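Local atomic coordinates of endoglucanase (Cryptopygus antarcticus, PDB entry 5H4U), a protein that hydrolyses internal beta-1,4-glucosidic linkages in carboxymethylcellulose, lichenan and barley beta-glucan, releasing short cello-oligosaccharides. Residues A[110-115]-A[201-206]; A[117-122]-A[191-196]. All blocks are in the same frame, centred on the assembly; numbering follows the deposited sequence.

Contact 1: A[110-115]-A[201-206]; sequences TFTNTA and SMKFTQ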
loop_
_atom_site.group_PDB
_atom_site.type_symbol
_atom_site.label_atom_id
_atom_site.label_comp_id
_atom_site.label_asym_id
_atom_site.label_seq_id
_atom_site.Cartn_x
_atom_site.Cartn_y
_atom_site.Cartn_z
ATOM N N THR A 110 -9.017 7.020 -11.329
ATOM C CA THR A 110 -10.096 6.353 -12.029
ATOM C C THR A 110 -9.471 5.231 -12.840
ATOM O O THR A 110 -8.601 5.474 -13.685
ATOM C CB THR A 110 -10.864 7.297 -12.951
ATOM O OG1 THR A 110 -11.339 8.410 -12.195
ATOM C CG2 THR A 110 -12.067 6.569 -13.547
ATOM N N PHE A 111 -9.882 4.005 -12.550
ATOM C CA PHE A 111 -9.363 2.885 -13.303
ATOM C C PHE A 111 -9.853 2.946 -14.735
ATOM O O PHE A 111 -10.994 3.335 -15.010
ATOM C CB PHE A 111 -9.728 1.580 -12.621
ATOM C CG PHE A 111 -9.041 1.432 -11.319
ATOM C CD1 PHE A 111 -7.678 1.233 -11.288
ATOM C CD2 PHE A 111 -9.732 1.566 -10.141
ATOM C CE1 PHE A 111 -7.031 1.122 -10.112
ATOM C CE2 PHE A 111 -9.098 1.457 -8.966
ATOM C CZ PHE A 111 -7.738 1.228 -8.940
ATOM N N THR A 112 -8.962 2.582 -15.647
ATOM C CA THR A 112 -9.161 2.823 -17.062
ATOM C C THR A 112 -9.348 1.557 -17.902
ATOM O O THR A 112 -9.815 1.655 -19.033
ATOM C CB THR A 112 -7.964 3.670 -17.563
ATOM O OG1 THR A 112 -8.194 5.028 -17.259
ATOM C CG2 THR A 112 -7.712 3.557 -19.018
ATOM N N ASN A 113 -9.095 0.364 -17.372
ATOM C CA ASN A 113 -9.113 -0.757 -18.305
ATOM C C ASN A 113 -9.452 -2.150 -17.782
ATOM O O ASN A 113 -9.308 -3.099 -18.567
ATOM C CB ASN A 113 -7.779 -0.894 -19.038
ATOM C CG ASN A 113 -6.710 -1.507 -18.182
ATOM O OD1 ASN A 113 -6.665 -1.310 -16.977
ATOM N ND2 ASN A 113 -5.886 -2.316 -18.788
ATOM N N THR A 114 -9.858 -2.382 -16.547
ATOM C CA THR A 114 -10.207 -3.797 -16.383
ATOM C C THR A 114 -11.692 -3.978 -16.131
ATOM O O THR A 114 -12.518 -3.176 -16.562
ATOM C CB THR A 114 -9.456 -4.467 -15.236
ATOM O OG1 THR A 114 -9.834 -3.853 -13.998
ATOM C CG2 THR A 114 -7.928 -4.411 -15.458
ATOM N N ALA A 115 -12.047 -5.057 -15.460
ATOM C CA ALA A 115 -13.418 -5.171 -15.004
ATOM C C ALA A 115 -13.772 -4.068 -14.009
ATOM O O ALA A 115 -14.957 -3.851 -13.751
ATOM C CB ALA A 115 -13.656 -6.551 -14.400
ATOM N N SER A 201 -4.891 -0.240 -15.373
ATOM C CA SER A 201 -4.388 1.083 -15.677
ATOM C C SER A 201 -5.360 2.150 -15.173
ATOM O O SER A 201 -6.537 1.874 -14.912
ATOM C CB SER A 201 -4.195 1.207 -17.175
ATOM O OG SER A 201 -3.298 0.208 -17.589
ATOM N N MET A 202 -4.879 3.388 -15.073
ATOM C CA MET A 202 -5.771 4.407 -14.541
ATOM C C MET A 202 -5.302 5.775 -15.011
ATOM O O MET A 202 -4.215 5.922 -15.571
ATOM C CB MET A 202 -5.849 4.318 -13.008
ATOM C CG MET A 202 -4.527 4.383 -12.225
ATOM S SD MET A 202 -3.762 5.971 -12.425
ATOM C CE MET A 202 -2.290 5.803 -11.539
ATOM N N LYS A 203 -6.146 6.772 -14.763
ATOM C CA LYS A 203 -5.752 8.167 -14.714
ATOM C C LYS A 203 -5.895 8.630 -13.267
ATOM O O LYS A 203 -6.716 8.101 -12.526
ATOM C CB LYS A 203 -6.599 9.016 -15.673
ATOM C CG LYS A 203 -8.078 8.742 -15.563
ATOM C CD LYS A 203 -8.960 9.611 -16.469
ATOM C CE LYS A 203 -10.397 9.030 -16.557
ATOM N NZ LYS A 203 -11.459 9.854 -15.843
ATOM N N PHE A 204 -5.075 9.584 -12.839
ATOM C CA PHE A 204 -5.022 9.958 -11.436
ATOM C C PHE A 204 -4.833 11.454 -11.291
ATOM O O PHE A 204 -4.236 12.112 -12.139
ATOM C CB PHE A 204 -3.882 9.243 -10.677
ATOM C CG PHE A 204 -2.487 9.691 -11.056
ATOM C CD1 PHE A 204 -1.875 9.208 -12.201
ATOM C CD2 PHE A 204 -1.772 10.560 -10.241
ATOM C CE1 PHE A 204 -0.580 9.613 -12.553
ATOM C CE2 PHE A 204 -0.463 10.962 -10.575
ATOM C CZ PHE A 204 0.126 10.486 -11.728
ATOM N N THR A 205 -5.241 11.950 -10.139
ATOM C CA THR A 205 -5.037 13.338 -9.784
ATOM C C THR A 205 -4.732 13.428 -8.302
ATOM O O THR A 205 -5.320 12.705 -7.486
ATOM C CB THR A 205 -6.269 14.172 -10.118
ATOM O OG1 THR A 205 -6.668 13.874 -11.463
ATOM C CG2 THR A 205 -5.982 15.685 -9.969
ATOM N N GLN A 206 -3.783 14.291 -7.967
ATOM C CA GLN A 206 -3.440 14.478 -6.575
ATOM C C GLN A 206 -4.596 15.193 -5.888
ATOM O O GLN A 206 -5.278 16.028 -6.492
ATOM C CB GLN A 206 -2.133 15.251 -6.452
ATOM C CG GLN A 206 -1.826 15.751 -5.065
ATOM C CD GLN A 206 -0.350 16.116 -4.874
ATOM O OE1 GLN A 206 0.281 15.680 -3.923
ATOM N NE2 GLN A 206 0.201 16.881 -5.795
#
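Thr110 and Lys203 face each other as an antiparallel hydrogen-bonded pair near the end of strand 106-111. Thr110 N gives a hydrogen bond to Lys203 O at 2.8 Å. Lys203 N returns one to Thr110 O at 3.0 Å. Next comes the non-hydrogen-bonded pair Phe111 and Met202, where the backbones are closest, with CA atoms 4.1 Å apart. This is the tightly packed part. Met202 CB sits against Thr110 O and also meets Phe111 CD1 at 4.0 Å. Ser201 O lies at the edge of the Phe111 ring.

Beyond Phe111 segment 110-115 leaves the strand, but two bonds continue the pairing. Thr112 N is hydrogen-bonded to Ser201 O. The Asn113 side chain then takes over from the backbone: its OD1 accepts a hydrogen bond from Ser201 N at 2.6 Å, with the donor above the amide plane. CG of Asn113 stands between its own N and C (chi1 76°), which turns the amide back to Ser201.

The outer side is looser. Lys203 runs beside Thr110, and its NZ stays 3.9 Å from Thr110 CB. Thr112 and Asn113 are exposed.

On the inner side, Met202 packs on Met109 and on Phe137 of strand 135-140. Met202 also has backbone hydrogen bonding to Gly22, and strand 201-207 lies between strands 106-111 and 19-27 in the double-psi beta-barrel.

Contact 2: A[117-122]-A[191-196]; sequences SGQKMI and FGWFKN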
loop_
_atom_site.group_PDB
_atom_site.type_symbol
_atom_site.label_atom_id
_atom_site.label_comp_id
_atom_site.label_asym_id
_atom_site.label_seq_id
_atom_site.Cartn_x
_atom_site.Cartn_y
_atom_site.Cartn_z
ATOM N N SER A 117 -12.871 -0.912 -14.522
ATOM C CA SER A 117 -12.828 0.329 -15.298
ATOM C C SER A 117 -13.966 1.261 -14.906
ATOM O O SER A 117 -15.119 0.837 -14.802
ATOM C CB SER A 117 -12.909 0.015 -16.787
ATOM O OG SER A 117 -12.682 1.177 -17.561
ATOM N N GLY A 118 -13.635 2.525 -14.668
ATOM C CA GLY A 118 -14.600 3.492 -14.221
ATOM C C GLY A 118 -14.659 3.666 -12.723
ATOM O O GLY A 118 -15.171 4.691 -12.250
ATOM N N GLN A 119 -14.164 2.688 -11.967
ATOM C CA GLN A 119 -14.182 2.757 -10.519
ATOM C C GLN A 119 -13.072 3.669 -10.011
ATOM O O GLN A 119 -12.073 3.932 -10.687
ATOM C CB GLN A 119 -14.050 1.360 -9.891
ATOM C CG GLN A 119 -15.128 0.370 -10.297
ATOM C CD GLN A 119 -14.986 -0.988 -9.604
ATOM O OE1 GLN A 119 -14.472 -1.077 -8.488
ATOM N NE2 GLN A 119 -15.449 -2.051 -10.264
ATOM N N LYS A 120 -13.286 4.183 -8.811
ATOM C CA LYS A 120 -12.481 5.237 -8.235
ATOM C C LYS A 120 -11.832 4.714 -6.967
ATOM O O LYS A 120 -12.523 4.228 -6.065
ATOM C CB LYS A 120 -13.320 6.458 -7.892
ATOM C CG LYS A 120 -13.771 7.331 -9.017
ATOM C CD LYS A 120 -13.669 8.772 -8.508
ATOM C CE LYS A 120 -14.802 9.685 -8.970
ATOM N NZ LYS A 120 -15.381 10.435 -7.801
ATOM N N MET A 121 -10.517 4.841 -6.876
ATOM C CA MET A 121 -9.837 4.486 -5.644
ATOM C C MET A 121 -8.938 5.632 -5.211
ATOM O O MET A 121 -8.238 6.235 -6.032
ATOM C CB MET A 121 -9.015 3.224 -5.799
ATOM C CG MET A 121 -8.385 2.793 -4.506
ATOM S SD MET A 121 -7.282 1.391 -4.718
ATOM C CE MET A 121 -6.967 0.978 -2.993
ATOM N N ILE A 122 -8.919 5.897 -3.914
ATOM C CA ILE A 122 -8.107 6.957 -3.346
ATOM C C ILE A 122 -7.067 6.293 -2.459
ATOM O O ILE A 122 -7.408 5.510 -1.556
ATOM C CB ILE A 122 -8.965 7.961 -2.569
ATOM C CG1 ILE A 122 -10.097 8.453 -3.466
ATOM C CG2 ILE A 122 -8.135 9.133 -2.120
ATOM C CD1 ILE A 122 -11.032 9.412 -2.802
ATOM N N PHE A 191 -10.781 -9.459 -4.274
ATOM C CA PHE A 191 -11.672 -10.256 -5.092
ATOM C C PHE A 191 -13.098 -9.744 -5.120
ATOM O O PHE A 191 -13.888 -10.221 -5.944
ATOM C CB PHE A 191 -11.673 -11.707 -4.612
ATOM C CG PHE A 191 -10.353 -12.361 -4.727
ATOM C CD1 PHE A 191 -9.925 -12.802 -5.962
ATOM C CD2 PHE A 191 -9.528 -12.516 -3.633
ATOM C CE1 PHE A 191 -8.711 -13.397 -6.113
ATOM C CE2 PHE A 191 -8.299 -13.116 -3.782
ATOM C CZ PHE A 191 -7.893 -13.557 -5.027
ATOM N N GLY A 192 -13.443 -8.774 -4.273
ATOM C CA GLY A 192 -14.796 -8.259 -4.296
ATOM C C GLY A 192 -14.899 -6.929 -5.010
ATOM O O GLY A 192 -15.225 -6.885 -6.199
ATOM N N TRP A 193 -14.520 -5.847 -4.329
ATOM C CA TRP A 193 -14.603 -4.526 -4.941
ATOM C C TRP A 193 -13.591 -4.382 -6.065
ATOM O O TRP A 193 -13.881 -3.772 -7.102
ATOM C CB TRP A 193 -14.358 -3.464 -3.874
ATOM C CG TRP A 193 -14.467 -2.017 -4.316
ATOM C CD1 TRP A 193 -15.511 -1.172 -4.073
ATOM C CD2 TRP A 193 -13.490 -1.237 -5.030
ATOM N NE1 TRP A 193 -15.255 0.070 -4.588
ATOM C CE2 TRP A 193 -14.028 0.058 -5.192
ATOM C CE3 TRP A 193 -12.226 -1.512 -5.560
ATOM C CZ2 TRP A 193 -13.351 1.076 -5.858
ATOM C CZ3 TRP A 193 -11.562 -0.513 -6.230
ATOM C CH2 TRP A 193 -12.122 0.775 -6.368
ATOM N N PHE A 194 -12.395 -4.943 -5.869
ATOM C CA PHE A 194 -11.284 -4.861 -6.803
ATOM C C PHE A 194 -11.392 -5.879 -7.930
ATOM O O PHE A 194 -10.706 -5.742 -8.938
ATOM C CB PHE A 194 -9.990 -5.054 -6.012
ATOM C CG PHE A 194 -8.730 -4.713 -6.754
ATOM C CD1 PHE A 194 -8.309 -3.391 -6.881
ATOM C CD2 PHE A 194 -7.949 -5.713 -7.298
ATOM C CE1 PHE A 194 -7.133 -3.080 -7.535
ATOM C CE2 PHE A 194 -6.783 -5.397 -7.965
ATOM C CZ PHE A 194 -6.371 -4.069 -8.073
ATOM N N LYS A 195 -12.228 -6.907 -7.766
ATOM C CA LYS A 195 -12.594 -7.861 -8.820
ATOM C C LYS A 195 -11.413 -8.652 -9.342
ATOM O O LYS A 195 -11.452 -9.139 -10.471
ATOM C CB LYS A 195 -13.298 -7.172 -9.983
ATOM C CG LYS A 195 -14.739 -6.897 -9.696
ATOM C CD LYS A 195 -15.423 -6.144 -10.816
ATOM C CE LYS A 195 -16.670 -5.479 -10.308
ATOM N NZ LYS A 195 -17.292 -4.687 -11.359
ATOM N N ASN A 196 -10.375 -8.807 -8.524
ATOM C CA ASN A 196 -9.125 -9.453 -8.921
ATOM C C ASN A 196 -8.603 -8.929 -10.259
ATOM O O ASN A 196 -7.926 -9.638 -11.003
ATOM C CB ASN A 196 -9.320 -10.964 -8.945
ATOM C CG ASN A 196 -8.020 -11.721 -9.021
ATOM O OD1 ASN A 196 -6.959 -11.221 -8.610
ATOM N ND2 ASN A 196 -8.096 -12.950 -9.509
#
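The loop between helix 184-191 and strand 201-207 lies against the start of strand 120-128, at the surface of the double-psi beta-barrel of this family 45 glycoside hydrolase. Trp193 and Gln119 carry most of the contact. Gln119 reaches over one face of the indole of Trp193 with the end of the side-chain amide, and the amide plane stands nearly upright on the ring, at 89°. The end of the amide sits over the centre of the ring, but which of its two end atoms does so is doubtful. The aliphatic part of Gln119 also takes part, with CB 4.1 Å from Trp193 CH2.

The six-membered end of the indole meets the strand itself. Lys120 O comes to the ring edge, near its plane, 3.3 Å from Trp193 CZ2. Met121 CB touches Trp193 CH2 at 4.0 Å. CG of Trp193 is anti to the backbone N (chi1 -177°), and this carries the ring across to the strand. In the five-membered ring, NE1 is hydrogen-bonded to Asn84 O. With an alanine here in place of Trp193, Asn84 O would probably lose this donor, and a gap would be likely to open beside Met121 CB and the Gln119 amide.

Toward solvent, the extended Lys195 side chain crosses the end of Gln119. Lys195 NZ makes a weak hydrogen bond to Ala115 O.

Around this contact, Trp193 meets Trp189 of helix 184-191 with the rings about 15° from parallel, and it also touches Phe111 of strand 106-111. Met121 packs on Leu139 of strand 135-140.

The centres of contact 1 and contact 2 are about 10 Å apart, and segments 110-115 and 117-122 lie on neighbouring strands, 106-111 and 120-128. Phe111 joins them. Its O lies 2.8 Å from Gly118 N and its N 2.9 Å from Gln119 O, both probable hydrogen bonds, so the turn from 112 to 117 connects paired strands. Phe111 CE2 also packs 3.6 Å from Met121 CB. Segment 191-196 comes shortly before segment 201-206, so the same two stretches of chain meet twice. Asp138, the inferred proton donor, is on strand 135-140. Its side chain is about 10 Å from that of Met202 and about 11 Å from that of Met121, so neither of these two side chains touches it.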